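Local coordinates for protein YibA (Escherichia coli, PDB 1OYZ), which is of unknown function, possibly an oxidoreductase, and is built from paired helices that include HEAT repeats, at residues 71-74 / 75-79. Sequence-based numbering, arbitrary orientation.
Sequences RDIG and AFILG
The phenyl ring of Phe76 meets the terminal methyl of Ile73 one turn earlier on the same helix: CD1 of Ile73 approaches the ring obliquely, 4.2 Å from CD2 of Phe76. With CG anti to the backbone N (chi1 174°), the ring leans away from the preceding turn, and its contact with that turn's side chains is through this methyl. The other branch of Ile73 serves Ile77, four residues on, where CG2 lies 4.3 Å from CD1 of Ile77. A beta-branched residue thus suits this place, since one arm reaches the aromatic ring and the other the next isoleucine. CG1 of Ile77, lying beside its backbone N at chi1 -72°, also packs 3.2 Å from the carbonyl oxygen of Ile73. Beneath run the i to i+4 bonds of an alpha-helix: Phe76 N reaches Asp72 O at 2.8 Å, almost in line with the carbonyl, and Ile77 N donates nearly straight (170°) to Ile73 O at 3.0 Å. Buried Gly74, without a side chain, offers its carbonyl to Leu78 N at 3.0 Å. Arg71 forms a salt bridge with Asp102, while Asp72 OD1 is hydrogen-bonded to Thr110. Helix 68-80 packs among four other helices, as expected of an all-helical protein with HEAT repeats: its isoleucines against 37-50 and 53-63, Leu78 and the small methyl of Ala75 against 88-101, and Phe76 touching Ala44 of 37-50 and Thr110 of 105-121.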
# COMPACT_ATOMS: atom_id res chain seq x y z
N ARG A 71 -0.63 1.27 23.29
CA ARG A 71 0.18 2.20 22.50
C ARG A 71 -0.21 2.12 21.03
O ARG A 71 -0.33 3.13 20.35
CB ARG A 71 1.68 1.89 22.65
CG ARG A 71 2.24 2.21 24.06
CD ARG A 71 3.76 2.52 24.08
NE ARG A 71 4.59 1.44 23.56
CZ ARG A 71 4.79 0.27 24.17
NH1 ARG A 71 4.24 -0.01 25.35
NH2 ARG A 71 5.51 -0.66 23.56
N ASP A 72 -0.43 0.91 20.56
CA ASP A 72 -0.81 0.69 19.19
C ASP A 72 -2.14 1.40 18.91
O ASP A 72 -2.25 2.21 17.99
CB ASP A 72 -0.90 -0.81 18.97
CG ASP A 72 -1.19 -1.17 17.54
OD1 ASP A 72 -0.46 -0.74 16.65
OD2 ASP A 72 -2.15 -1.90 17.32
N ILE A 73 -3.13 1.12 19.75
CA ILE A 73 -4.43 1.73 19.64
C ILE A 73 -4.40 3.28 19.71
O ILE A 73 -5.15 3.97 19.01
CB ILE A 73 -5.36 1.18 20.75
CG1 ILE A 73 -6.39 0.24 20.14
CG2 ILE A 73 -5.99 2.32 21.52
CD1 ILE A 73 -7.25 0.84 19.02
N GLY A 74 -3.55 3.81 20.57
CA GLY A 74 -3.44 5.25 20.66
C GLY A 74 -2.87 5.88 19.40
O GLY A 74 -3.36 6.90 18.91
N ALA A 75 -1.82 5.26 18.87
CA ALA A 75 -1.17 5.73 17.66
C ALA A 75 -2.14 5.56 16.48
O ALA A 75 -2.17 6.40 15.59
CB ALA A 75 0.10 4.95 17.41
N PHE A 76 -2.93 4.49 16.49
CA PHE A 76 -3.91 4.27 15.42
C PHE A 76 -4.92 5.42 15.43
O PHE A 76 -5.17 6.08 14.41
CB PHE A 76 -4.63 2.94 15.63
CG PHE A 76 -5.76 2.68 14.65
CD1 PHE A 76 -5.52 2.56 13.28
CD2 PHE A 76 -7.08 2.49 15.11
CE1 PHE A 76 -6.55 2.26 12.39
CE2 PHE A 76 -8.12 2.18 14.23
CZ PHE A 76 -7.86 2.06 12.86
N ILE A 77 -5.51 5.68 16.59
CA ILE A 77 -6.48 6.74 16.71
C ILE A 77 -5.91 8.05 16.22
O ILE A 77 -6.53 8.77 15.42
CB ILE A 77 -6.96 6.89 18.18
CG1 ILE A 77 -7.85 5.72 18.56
CG2 ILE A 77 -7.80 8.14 18.36
CD1 ILE A 77 -8.25 5.70 20.00
N LEU A 78 -4.70 8.34 16.68
CA LEU A 78 -4.00 9.57 16.34
C LEU A 78 -3.74 9.77 14.84
O LEU A 78 -3.55 10.89 14.39
CB LEU A 78 -2.68 9.59 17.14
CG LEU A 78 -2.50 10.58 18.31
CD1 LEU A 78 -3.82 10.89 18.96
CD2 LEU A 78 -1.51 10.03 19.32
N GLY A 79 -3.74 8.70 14.07
CA GLY A 79 -3.49 8.87 12.64
C GLY A 79 -4.63 9.50 11.84
O GLY A 79 -4.40 10.07 10.77